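Local structure of Ras GTPase-activating-like protein (Schizosaccharomyces pombe, 1P2X) at residues Y7-R12 and V151-F156; E15-I20 and S32-S37. The protein helps to build the contractile F-actin ring at the division site, with this chain holding the calponin-homology domain that binds actin filaments. All coordinates share one frame; numbering follows the deposited sequence.

Contact 1: Y7-R12 and V151-F156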
loop_
_atom_site.group_PDB
_atom_site.type_symbol
_atom_site.label_atom_id
_atom_site.label_comp_id
_atom_site.label_asym_id
_atom_site.label_seq_id
_atom_site.Cartn_x
_atom_site.Cartn_y
_atom_site.Cartn_z
ATOM N N TYR A 7 2.881 10.034 12.651
ATOM C CA TYR A 7 4.048 10.285 11.813
ATOM C C TYR A 7 4.692 9.006 11.275
ATOM O O TYR A 7 5.056 8.937 10.103
ATOM C CB TYR A 7 5.110 11.074 12.581
ATOM C CG TYR A 7 6.443 11.131 11.860
ATOM C CD1 TYR A 7 6.657 12.034 10.818
ATOM C CD2 TYR A 7 7.492 10.277 12.215
ATOM C CE1 TYR A 7 7.889 12.091 10.152
ATOM C CE2 TYR A 7 8.724 10.321 11.549
ATOM C CZ TYR A 7 8.908 11.230 10.522
ATOM O OH TYR A 7 10.110 11.281 9.870
ATOM N N ASP A 8 4.850 8.010 12.141
ATOM C CA ASP A 8 5.458 6.744 11.755
ATOM C C ASP A 8 4.670 6.054 10.645
ATOM O O ASP A 8 5.252 5.652 9.641
ATOM C CG ASP A 8 6.779 6.160 13.812
ATOM O OD1 ASP A 8 7.682 6.928 13.399
ATOM O OD2 ASP A 8 6.894 5.591 14.913
ATOM N N TYR A 9 3.354 5.934 10.824
ATOM C CA TYR A 9 2.509 5.291 9.827
ATOM C C TYR A 9 2.597 6.021 8.484
ATOM O O TYR A 9 2.573 5.391 7.422
ATOM C CB TYR A 9 1.041 5.201 10.289
ATOM C CG TYR A 9 0.164 4.541 9.246
ATOM C CD1 TYR A 9 0.399 3.223 8.849
ATOM C CD2 TYR A 9 -0.829 5.256 8.584
ATOM C CE1 TYR A 9 -0.331 2.633 7.809
ATOM C CE2 TYR A 9 -1.571 4.668 7.551
ATOM C CZ TYR A 9 -1.310 3.362 7.168
ATOM O OH TYR A 9 -1.998 2.794 6.122
ATOM N N LEU A 10 2.702 7.343 8.527
ATOM C CA LEU A 10 2.840 8.111 7.296
ATOM C C LEU A 10 4.163 7.770 6.626
ATOM O O LEU A 10 4.266 7.780 5.399
ATOM C CB LEU A 10 2.749 9.622 7.573
ATOM C CG LEU A 10 1.329 10.196 7.617
ATOM C CD1 LEU A 10 1.356 11.663 8.066
ATOM C CD2 LEU A 10 0.689 10.063 6.240
ATOM N N CYS A 11 5.185 7.472 7.423
ATOM C CA CYS A 11 6.468 7.074 6.847
ATOM C C CYS A 11 6.306 5.713 6.183
ATOM O O CYS A 11 6.854 5.473 5.113
ATOM C CB CYS A 11 7.559 6.978 7.911
ATOM S SG CYS A 11 8.099 8.564 8.563
ATOM N N ARG A 12 5.542 4.829 6.816
ATOM C CA ARG A 12 5.314 3.514 6.250
ATOM C C ARG A 12 4.600 3.644 4.910
ATOM O O ARG A 12 4.964 2.975 3.937
ATOM C CB ARG A 12 4.503 2.642 7.214
ATOM C CG ARG A 12 5.092 2.559 8.647
ATOM C CD ARG A 12 6.391 1.739 8.731
ATOM N NE ARG A 12 7.604 2.490 8.395
ATOM C CZ ARG A 12 8.227 3.328 9.215
ATOM N NH1 ARG A 12 7.763 3.542 10.440
ATOM N NH2 ARG A 12 9.342 3.934 8.828
ATOM N N VAL A 151 -9.200 -0.273 14.135
ATOM C CA VAL A 151 -8.270 -1.273 13.615
ATOM C C VAL A 151 -6.893 -1.005 14.209
ATOM O O VAL A 151 -6.487 0.146 14.388
ATOM C CB VAL A 151 -8.154 -1.248 12.057
ATOM C CG1 VAL A 151 -9.525 -1.461 11.419
ATOM C CG2 VAL A 151 -7.524 0.062 11.584
ATOM N N ILE A 152 -6.181 -2.077 14.521
ATOM C CA ILE A 152 -4.837 -1.977 15.069
ATOM C C ILE A 152 -3.836 -1.941 13.918
ATOM O O ILE A 152 -3.895 -2.777 13.022
ATOM C CB ILE A 152 -4.535 -3.210 15.958
ATOM C CG1 ILE A 152 -5.661 -3.409 16.984
ATOM C CG2 ILE A 152 -3.159 -3.075 16.617
ATOM C CD1 ILE A 152 -5.902 -2.230 17.902
ATOM N N LEU A 153 -2.918 -0.979 13.942
ATOM C CA LEU A 153 -1.890 -0.887 12.909
ATOM C C LEU A 153 -1.056 -2.177 12.883
ATOM O O LEU A 153 -0.722 -2.727 13.933
ATOM C CB LEU A 153 -0.982 0.310 13.176
ATOM C CG LEU A 153 -1.634 1.695 13.099
ATOM C CD1 LEU A 153 -0.580 2.765 13.287
ATOM C CD2 LEU A 153 -2.346 1.886 11.763
ATOM N N PRO A 154 -0.723 -2.676 11.685
ATOM C CA PRO A 154 0.048 -3.918 11.539
ATOM C C PRO A 154 1.487 -3.832 12.058
ATOM O O PRO A 154 1.997 -2.756 12.351
ATOM C CB PRO A 154 -0.008 -4.182 10.034
ATOM C CG PRO A 154 -0.083 -2.825 9.452
ATOM C CD PRO A 154 -1.051 -2.102 10.368
ATOM N N ASN A 155 2.141 -4.979 12.156
ATOM C CA ASN A 155 3.502 -5.026 12.667
ATOM C C ASN A 155 4.590 -4.829 11.599
ATOM O O ASN A 155 5.272 -5.784 11.226
ATOM C CB ASN A 155 3.728 -6.355 13.403
ATOM C CG ASN A 155 4.963 -6.331 14.272
ATOM O OD1 ASN A 155 5.809 -5.453 14.132
ATOM N ND2 ASN A 155 5.074 -7.302 15.183
ATOM N N PHE A 156 4.755 -3.591 11.124
ATOM C CA PHE A 156 5.784 -3.277 10.130
ATOM C C PHE A 156 7.184 -3.556 10.656
ATOM O O PHE A 156 8.067 -3.968 9.909
ATOM C CB PHE A 156 5.748 -1.797 9.726
ATOM C CG PHE A 156 4.507 -1.389 9.008
ATOM C CD1 PHE A 156 3.454 -0.800 9.705
ATOM C CD2 PHE A 156 4.388 -1.582 7.633
ATOM C CE1 PHE A 156 2.292 -0.408 9.050
ATOM C CE2 PHE A 156 3.229 -1.197 6.960
ATOM C CZ PHE A 156 2.174 -0.608 7.671
#
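Phe-156 lays one face of its ring against the aliphatic part of Arg-12, a CH-pi contact in which Arg-12 CG stands 4.0 Å from the ring centroid of Phe-156 and only 14° off its normal. The next methylene follows the ring toward its root, with Arg-12 CD 3.7 Å from Phe-156 CG. Bends at chi2 and chi3 fold the arginine chain over this surface, and its guanidinium plane ends 58° from that of the ring. The charged end is thereby turned to its own helix, where NH2 makes a salt bridge with Glu-15. Tyr-9 meets both Phe-156 and Leu-153. Its CE1 meets Phe-156 CZ at 4.1 Å, close to the plane of the tyrosine ring, while Leu-153 CD2 lies over one face of that ring, toward the rim. The other leucine methyl, CD1, packs on Tyr-9 CB at 4.2 Å. The tail 151-156, extended as far as Pro-154 and then turning at Asn-155, follows helix 136-147 and is thus fastened to helix 2-23 by apolar surfaces. Helix 102-117 borders the same seam: His-110 meets Phe-156 edge-to-face, Pro-103 and Ile-106 touch Tyr-9, and Leu-146 of helix 136-147 backs Leu-153.

Contact 2: E15-I20 and S32-S37; sequences EAKKWI and STFEQS
In the helical core of the calponin-homology domain, the long N-terminal helix 2-23 receives an aromatic side chain from the short helical turn 34-37. The contact turns on this one ring, that of Phe-34. Lys-17 crosses one of its faces with CG above the centre, 3.6 Å from the centroid of Phe-34 and 13° from the ring normal, a well-aligned CH-pi contact. Lys-17 CB lies toward the CD2–CE2 side of the same face, 3.8 Å from CD2 of Phe-34, and even the backbone takes part, since Lys-17 CA is 3.7 Å from Phe-34 CE2. At the edge of the ring, in its plane, the terminal methyl CD1 of Ile-20 abuts Phe-34 CZ at 3.8 Å. With chi1 of Phe-34 at -177°, CG is placed opposite the backbone N, and the ring extends from its short helix to the surface of the longer one. The lysine chain runs straight through its first two torsions and bends at chi3 (69°), which carries the ammonium group beyond the ring to Gly-29 O and Thr-31 OG1. One residue therefore offers methylenes to the buried aromatic and a charge to the loop leading into the short helix. Within 32-37, Ser-37 OG donates to Phe-34 O across 2.6 Å, a side-chain bond that ties the last residue of the segment back to the carbonyl of the aromatic residue. Val-13 of the same long helix and Leu-28 of the loop also touch Phe-34, and Val-43 of helix 42-47 lies on Ile-20. Packing of an aromatic side chain from a short helical turn against the long first helix belongs to the hydrophobic core of this all-helical calponin-homology domain.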
loop_
_atom_site.group_PDB
_atom_site.type_symbol
_atom_site.label_atom_id
_atom_site.label_comp_id
_atom_site.label_asym_id
_atom_site.label_seq_id
_atom_site.Cartn_x
_atom_site.Cartn_y
_atom_site.Cartn_z
ATOM N N GLU A 15 7.024 5.042 2.278
ATOM C CA GLU A 15 7.970 4.017 1.840
ATOM C C GLU A 15 7.356 3.059 0.807
ATOM O O GLU A 15 7.994 2.714 -0.185
ATOM C CB GLU A 15 8.491 3.233 3.058
ATOM C CG GLU A 15 9.366 4.060 3.998
ATOM C CD GLU A 15 9.470 3.464 5.388
ATOM O OE1 GLU A 15 8.910 2.367 5.611
ATOM O OE2 GLU A 15 10.108 4.089 6.263
ATOM N N ALA A 16 6.119 2.637 1.050
ATOM C CA ALA A 16 5.414 1.753 0.131
ATOM C C ALA A 16 5.123 2.505 -1.176
ATOM O O ALA A 16 5.210 1.926 -2.258
ATOM C CB ALA A 16 4.101 1.265 0.763
ATOM N N LYS A 17 4.770 3.785 -1.071
ATOM C CA LYS A 17 4.483 4.582 -2.255
ATOM C C LYS A 17 5.741 4.640 -3.108
ATOM O O LYS A 17 5.730 4.233 -4.268
ATOM C CB LYS A 17 4.051 6.009 -1.891
ATOM C CG LYS A 17 3.552 6.824 -3.080
ATOM C CD LYS A 17 3.325 8.306 -2.753
ATOM C CE LYS A 17 4.648 9.017 -2.499
ATOM N NZ LYS A 17 4.503 10.479 -2.344
ATOM N N LYS A 18 6.826 5.139 -2.526
ATOM C CA LYS A 18 8.094 5.253 -3.245
ATOM C C LYS A 18 8.501 3.957 -3.944
ATOM O O LYS A 18 8.924 3.986 -5.092
ATOM C CB LYS A 18 9.220 5.665 -2.291
ATOM C CG LYS A 18 9.097 7.059 -1.676
ATOM C CD LYS A 18 10.211 7.227 -0.643
ATOM C CE LYS A 18 10.213 6.034 0.343
ATOM N NZ LYS A 18 11.492 5.811 1.100
ATOM N N TRP A 19 8.388 2.833 -3.238
ATOM C CA TRP A 19 8.746 1.531 -3.789
ATOM C C TRP A 19 7.941 1.251 -5.049
ATOM O O TRP A 19 8.483 0.814 -6.059
ATOM C CB TRP A 19 8.493 0.418 -2.764
ATOM C CG TRP A 19 8.867 -0.922 -3.298
ATOM C CD1 TRP A 19 10.130 -1.391 -3.519
ATOM C CD2 TRP A 19 7.973 -1.935 -3.777
ATOM N NE1 TRP A 19 10.080 -2.627 -4.106
ATOM C CE2 TRP A 19 8.768 -2.993 -4.272
ATOM C CE3 TRP A 19 6.576 -2.058 -3.833
ATOM C CZ2 TRP A 19 8.217 -4.158 -4.822
ATOM C CZ3 TRP A 19 6.028 -3.220 -4.377
ATOM C CH2 TRP A 19 6.853 -4.255 -4.863
ATOM N N ILE A 20 6.640 1.506 -4.984
ATOM C CA ILE A 20 5.777 1.298 -6.131
ATOM C C ILE A 20 6.146 2.283 -7.231
ATOM O O ILE A 20 6.131 1.929 -8.400
ATOM C CB ILE A 20 4.292 1.460 -5.749
ATOM C CG1 ILE A 20 3.887 0.354 -4.768
ATOM C CG2 ILE A 20 3.412 1.420 -6.998
ATOM C CD1 ILE A 20 2.443 0.426 -4.307
ATOM N N SER A 32 -0.275 11.516 1.706
ATOM C CA SER A 32 -1.477 11.633 2.536
ATOM C C SER A 32 -2.752 11.130 1.863
ATOM O O SER A 32 -3.720 10.815 2.539
ATOM C CB SER A 32 -1.678 13.090 3.002
ATOM O OG SER A 32 -1.825 13.983 1.906
ATOM N N THR A 33 -2.750 11.054 0.536
ATOM C CA THR A 33 -3.917 10.557 -0.184
ATOM C C THR A 33 -3.604 9.288 -0.965
ATOM O O THR A 33 -4.426 8.825 -1.753
ATOM C CB THR A 33 -4.453 11.622 -1.146
ATOM O OG1 THR A 33 -3.385 12.077 -1.987
ATOM C CG2 THR A 33 -4.970 12.827 -0.372
ATOM N N PHE A 34 -2.419 8.721 -0.734
ATOM C CA PHE A 34 -1.994 7.526 -1.459
ATOM C C PHE A 34 -2.825 6.278 -1.152
ATOM O O PHE A 34 -3.189 5.554 -2.065
ATOM C CB PHE A 34 -0.499 7.239 -1.223
ATOM C CG PHE A 34 0.023 6.057 -2.009
ATOM C CD1 PHE A 34 0.085 6.103 -3.398
ATOM C CD2 PHE A 34 0.438 4.898 -1.359
ATOM C CE1 PHE A 34 0.555 5.004 -4.136
ATOM C CE2 PHE A 34 0.911 3.799 -2.084
ATOM C CZ PHE A 34 0.968 3.850 -3.477
ATOM N N GLU A 35 -3.125 6.011 0.116
ATOM C CA GLU A 35 -3.928 4.831 0.429
ATOM C C GLU A 35 -5.257 4.853 -0.295
ATOM O O GLU A 35 -5.685 3.844 -0.853
ATOM C CB GLU A 35 -4.213 4.721 1.919
ATOM C CG GLU A 35 -2.986 4.560 2.759
ATOM C CD GLU A 35 -3.240 5.026 4.164
ATOM O OE1 GLU A 35 -3.726 4.207 4.977
ATOM O OE2 GLU A 35 -2.973 6.220 4.435
ATOM N N GLN A 36 -5.918 6.004 -0.273
ATOM C CA GLN A 36 -7.211 6.131 -0.926
ATOM C C GLN A 36 -7.125 5.933 -2.434
ATOM O O GLN A 36 -8.085 5.471 -3.044
ATOM C CB GLN A 36 -7.848 7.493 -0.608
ATOM C CG GLN A 36 -8.395 7.637 0.820
ATOM C CD GLN A 36 -9.636 6.793 1.085
ATOM O OE1 GLN A 36 -10.544 6.726 0.257
ATOM N NE2 GLN A 36 -9.684 6.157 2.250
ATOM N N SER A 37 -5.985 6.271 -3.037
ATOM C CA SER A 37 -5.840 6.122 -4.487
ATOM C C SER A 37 -5.693 4.668 -4.934
ATOM O O SER A 37 -5.813 4.366 -6.119
ATOM C CB SER A 37 -4.647 6.945 -5.012
ATOM O OG SER A 37 -3.409 6.436 -4.539
#

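Both contacts use helix 2-23, at successive levels, and their centres lie about 13 Å apart. Contact 2 is the more central, about 6 Å from the centre of the chain and buried, and joins two elements close in sequence. Contact 1 is partly buried, about 11 Å from that centre, and brings the C-terminal tail back to the N-terminal helix. Each sets lysine or arginine methylenes over a phenylalanine face, but the charge goes to a carboxylate on the same helix in contact 1 and to loop oxygens in contact 2. A probable hydrogen bond, 2.5 Å from Tyr-9 OH to Glu-35 OE1, connects the two directly; Glu-35 also pairs with Arg-145.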